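Local coordinates for mandelate racemase/muconate lactonizing protein (Paenibacillus sp., PDB 3V5C) that probably dehydrates galacturonate, as a magnesium-binding member of the enolase superfamily, at residues A90-L93 with Q94-P98; T375-I378 with N379-G382. The protein carries 1 engineered substitution. All coordinates share one frame; numbering follows the deposited sequence.

How the interactions relate
Interactions 1 and 2 are each a turn at one end of a helix, with centres about 20 Å apart. Interaction 1 lies at the start of helix 92-107 and is partly buried, with strand 42-52, helix 66-70 and the barrel helix 291-303 around it. Interaction 2 finishes helix 371-380 at the surface, where that helix rests against strand 14-30, a strand of the same antiparallel sheet as 42-52. The chemistry follows the setting: residues 90-98 rely on ordered waters and a buried carboxylate with partners in the barrel domain, whereas residues 375-382 rely on two carbonyls that each take two N-H groups and on a solvent-side tyrosine-arginine pair.

Interaction 1 (A90-L93 with Q94-P98); sequences AYRL and QLEYP
Tyr91 O receives the N-H of Leu95 at 2.8 Å, opening the first turn of helix 92-107 in the N-terminal capping domain of the enolase fold. Glu96 N follows, bonding to Arg92 O at 3.0 Å. The regular pattern then breaks at a kink: Tyr97 N donates to a water 2.9 Å away, which also stands near Leu93 O, while Pro98 has no N-H to offer. A second water accepts from Leu93 N and lies 2.8 Å from Gln94 OE1. Bent at chi2 (85°), the Gln94 chain brings OE1 back to the start of the turn, while NE2 bonds to His63 O. Glu96 CG sits between its own N and carbonyl carbon (chi1 66°), pressed to 3.0 Å from Arg92 O. Beyond it the extended chain carries OE1 and OE2 to the amides of Phe291 and Thr292 at the start of a barrel helix, which Arg92 NH2 also reaches in a salt bridge to Glu296 while its NE bonds to Leu87 O. An alanine in place of Glu96 would probably leave the N-H groups of Phe291 and Thr292 without these acceptors and weaken the tie between domains. Against the Tyr97 ring, Glu96 CG lies 3.9 Å above the plane, offset toward the rim.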
loop_
_atom_site.group_PDB
_atom_site.type_symbol
_atom_site.label_atom_id
_atom_site.label_comp_id
_atom_site.label_asym_id
_atom_site.label_seq_id
_atom_site.Cartn_x
_atom_site.Cartn_y
_atom_site.Cartn_z
ATOM N N ALA A 90 -6.884 10.640 17.433
ATOM C CA ALA A 90 -8.323 10.380 17.460
ATOM C C ALA A 90 -9.031 10.603 16.122
ATOM O O ALA A 90 -10.138 10.102 15.924
ATOM C CB ALA A 90 -8.988 11.219 18.553
ATOM N N TYR A 91 -8.395 11.333 15.211
ATOM C CA TYR A 91 -9.040 11.711 13.948
ATOM C C TYR A 91 -8.445 11.032 12.719
ATOM O O TYR A 91 -8.948 11.203 11.598
ATOM C CB TYR A 91 -8.952 13.226 13.718
ATOM C CG TYR A 91 -9.554 14.073 14.813
ATOM C CD1 TYR A 91 -10.934 14.186 14.946
ATOM C CD2 TYR A 91 -8.751 14.772 15.691
ATOM C CE1 TYR A 91 -11.496 14.966 15.942
ATOM C CE2 TYR A 91 -9.305 15.553 16.696
ATOM C CZ TYR A 91 -10.679 15.645 16.810
ATOM O OH TYR A 91 -11.248 16.420 17.807
ATOM N N ARG A 92 -7.363 10.288 12.916
ATOM C CA ARG A 92 -6.558 9.833 11.780
ATOM C C ARG A 92 -7.284 8.883 10.831
ATOM O O ARG A 92 -7.429 9.187 9.648
ATOM C CB ARG A 92 -5.267 9.190 12.279
ATOM C CG ARG A 92 -4.333 10.200 12.905
ATOM C CD ARG A 92 -3.071 9.563 13.456
ATOM N NE ARG A 92 -2.223 10.598 14.035
ATOM C CZ ARG A 92 -0.961 10.418 14.397
ATOM N NH1 ARG A 92 -0.388 9.220 14.267
ATOM N NH2 ARG A 92 -0.269 11.435 14.911
ATOM N N LEU A 93 -7.736 7.743 11.340
ATOM C CA LEU A 93 -8.345 6.734 10.473
ATOM C C LEU A 93 -9.613 7.268 9.795
ATOM O O LEU A 93 -9.908 6.925 8.644
ATOM C CB LEU A 93 -8.672 5.467 11.252
ATOM C CG LEU A 93 -7.506 4.822 12.004
ATOM C CD1 LEU A 93 -7.998 3.643 12.836
ATOM C CD2 LEU A 93 -6.371 4.426 11.026
ATOM N N GLN A 94 -10.347 8.110 10.514
ATOM C CA GLN A 94 -11.637 8.596 10.057
ATOM C C GLN A 94 -11.502 9.748 9.069
ATOM O O GLN A 94 -12.257 9.832 8.104
ATOM C CB GLN A 94 -12.452 9.083 11.255
ATOM C CG GLN A 94 -12.841 7.993 12.244
ATOM C CD GLN A 94 -11.759 7.687 13.276
ATOM O OE1 GLN A 94 -10.701 8.330 13.320
ATOM N NE2 GLN A 94 -12.025 6.688 14.112
ATOM N N LEU A 95 -10.529 10.631 9.302
ATOM C CA LEU A 95 -10.521 11.888 8.562
ATOM C C LEU A 95 -9.197 12.377 7.981
ATOM O O LEU A 95 -9.181 13.410 7.308
ATOM C CB LEU A 95 -11.116 13.010 9.442
ATOM C CG LEU A 95 -12.592 12.941 9.816
ATOM C CD1 LEU A 95 -12.913 14.124 10.760
ATOM C CD2 LEU A 95 -13.460 12.955 8.574
ATOM N N GLU A 96 -8.097 11.668 8.192
ATOM C CA GLU A 96 -6.818 12.215 7.735
ATOM C C GLU A 96 -6.831 12.423 6.224
ATOM O O GLU A 96 -6.291 13.403 5.715
ATOM C CB GLU A 96 -5.620 11.351 8.123
ATOM C CG GLU A 96 -5.561 9.976 7.476
ATOM C CD GLU A 96 -4.421 9.148 8.039
ATOM O OE1 GLU A 96 -4.409 7.946 7.767
ATOM O OE2 GLU A 96 -3.550 9.713 8.740
ATOM N N TYR A 97 -7.430 11.490 5.498
ATOM C CA TYR A 97 -7.382 11.608 4.054
ATOM C C TYR A 97 -8.268 12.737 3.524
ATOM O O TYR A 97 -7.790 13.591 2.788
ATOM C CB TYR A 97 -7.622 10.252 3.353
ATOM C CG TYR A 97 -6.426 9.320 3.464
ATOM C CD1 TYR A 97 -5.218 9.644 2.846
ATOM C CD2 TYR A 97 -6.478 8.133 4.201
ATOM C CE1 TYR A 97 -4.105 8.839 2.920
ATOM C CE2 TYR A 97 -5.353 7.298 4.269
ATOM C CZ TYR A 97 -4.165 7.677 3.636
ATOM O OH TYR A 97 -3.038 6.882 3.674
ATOM N N PRO A 98 -9.557 12.756 3.898
ATOM C CA PRO A 98 -10.332 13.940 3.490
ATOM C C PRO A 98 -9.710 15.271 3.967
ATOM O O PRO A 98 -9.805 16.269 3.247
ATOM C CB PRO A 98 -11.699 13.728 4.161
ATOM C CG PRO A 98 -11.756 12.238 4.487
ATOM C CD PRO A 98 -10.341 11.781 4.683
HETATM O O HOH W 1 -8.939 9.255 6.622
HETATM O O HOH W 2 -8.253 7.512 14.397
#

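Interaction 2 (T375-I378 with N379-G382); sequences TYLI and NRSG
Thr375 O is held twice by Asn379, whose backbone N (3.0 Å) and side-chain ND2 (3.1 Å) approach from opposite faces of the carbonyl plane. The ND2 bond is nearly straight, at 163°, and the carbonyl oxygen lies close to the amide plane, so the bond also fixes how that amide is turned. Thr375 CG2 runs alongside it. One residue on, Arg380 N bonds to Tyr376 O at 2.9 Å, and the two side chains meet on the outside of the helix. With Tyr376 CG anti to its N (chi1 171°), the ring leans toward the following turn and has Arg380 CB over one face. In one of two modelled conformers, Arg380 CD lies 3.5 Å from Tyr376 OH, and the guanidinium edge faces Leu377 CD2. Leu377 O accepts both Ser381 N and Gly382 N, each at 3.0 Å, the latter in the carbonyl plane; Ser381 is the first residue to leave helical geometry. Farther out, Leu377 and Ile378 pack on Ala20 of strand 14-30, while Thr375 OG1 bonds to Arg49 and Asp371 O. The shared Leu377 carbonyl, with one i+4 and one i+5 bond, marks a helix C-terminus, here leading into strand 383-386, which joins the N-terminal sheet of the enolase fold.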
loop_
_atom_site.group_PDB
_atom_site.type_symbol
_atom_site.label_atom_id
_atom_site.label_comp_id
_atom_site.label_asym_id
_atom_site.label_seq_id
_atom_site.Cartn_x
_atom_site.Cartn_y
_atom_site.Cartn_z
ATOM N N THR A 375 -22.866 11.707 -3.977
ATOM C CA THR A 375 -24.077 12.168 -3.302
ATOM C C THR A 375 -25.183 11.103 -3.337
ATOM O O THR A 375 -25.823 10.828 -2.327
ATOM C CB THR A 375 -24.574 13.488 -3.889
ATOM O OG1 THR A 375 -23.639 14.517 -3.552
ATOM C CG2 THR A 375 -25.926 13.855 -3.307
ATOM N N TYR A 376 -25.380 10.492 -4.499
ATOM C CA TYR A 376 -26.347 9.409 -4.619
ATOM C C TYR A 376 -26.046 8.258 -3.659
ATOM O O TYR A 376 -26.946 7.747 -2.995
ATOM C CB TYR A 376 -26.390 8.890 -6.061
ATOM C CG TYR A 376 -27.215 7.629 -6.214
ATOM C CD1 TYR A 376 -28.598 7.682 -6.230
ATOM C CD2 TYR A 376 -26.604 6.386 -6.315
ATOM C CE1 TYR A 376 -29.361 6.534 -6.371
ATOM C CE2 TYR A 376 -27.355 5.227 -6.463
ATOM C CZ TYR A 376 -28.739 5.310 -6.491
ATOM O OH TYR A 376 -29.500 4.166 -6.628
ATOM N N LEU A 377 -24.780 7.846 -3.605
ATOM C CA LEU A 377 -24.371 6.756 -2.730
ATOM C C LEU A 377 -24.499 7.100 -1.240
ATOM O O LEU A 377 -24.862 6.247 -0.428
ATOM C CB LEU A 377 -22.935 6.343 -3.048
ATOM C CG LEU A 377 -22.818 5.678 -4.428
ATOM C CD1 LEU A 377 -21.364 5.364 -4.782
ATOM C CD2 LEU A 377 -23.673 4.420 -4.516
ATOM N N ILE A 378 -24.189 8.342 -0.886
ATOM C CA ILE A 378 -24.344 8.808 0.490
ATOM C C ILE A 378 -25.815 8.666 0.888
ATOM O O ILE A 378 -26.157 8.130 1.945
ATOM C CB ILE A 378 -23.939 10.299 0.616
ATOM C CG1 ILE A 378 -22.427 10.458 0.457
ATOM C CG2 ILE A 378 -24.387 10.870 1.959
ATOM C CD1 ILE A 378 -21.976 11.911 0.150
ATOM N N ASN A 379 -26.686 9.128 0.005
ATOM C CA ASN A 379 -28.091 9.184 0.330
ATOM C C ASN A 379 -28.759 7.812 0.319
ATOM O O ASN A 379 -29.642 7.533 1.128
ATOM C CB ASN A 379 -28.777 10.190 -0.591
ATOM C CG ASN A 379 -28.693 11.608 -0.049
ATOM O OD1 ASN A 379 -29.617 12.074 0.612
ATOM N ND2 ASN A 379 -27.582 12.287 -0.300
ATOM N N ARG A 380 -28.321 6.954 -0.593
ATOM C CA ARG A 380 -28.897 5.627 -0.706
ATOM C C ARG A 380 -28.462 4.728 0.442
ATOM O O ARG A 380 -29.292 4.150 1.140
ATOM C CB ARG A 380 -28.489 4.985 -2.029
ATOM C CG ARG A 380 -29.090 3.611 -2.234
ATOM C CD ARG A 380 -28.497 2.953 -3.466
ATOM N NE ARG A 380 -27.049 2.829 -3.356
ATOM C CZ ARG A 380 -26.424 1.717 -2.985
ATOM N NH1 ARG A 380 -27.122 0.627 -2.693
ATOM N NH2 ARG A 380 -25.102 1.691 -2.913
ATOM N N SER A 381 -27.151 4.621 0.631
ATOM C CA SER A 381 -26.590 3.640 1.548
ATOM C C SER A 381 -25.665 4.203 2.629
ATOM O O SER A 381 -25.349 3.517 3.603
ATOM C CB SER A 381 -25.827 2.579 0.759
ATOM O OG SER A 381 -26.704 1.848 -0.071
ATOM N N GLY A 382 -25.206 5.432 2.440
ATOM C CA GLY A 382 -24.260 6.033 3.364
ATOM C C GLY A 382 -24.950 6.939 4.357
ATOM O O GLY A 382 -26.088 6.679 4.756
#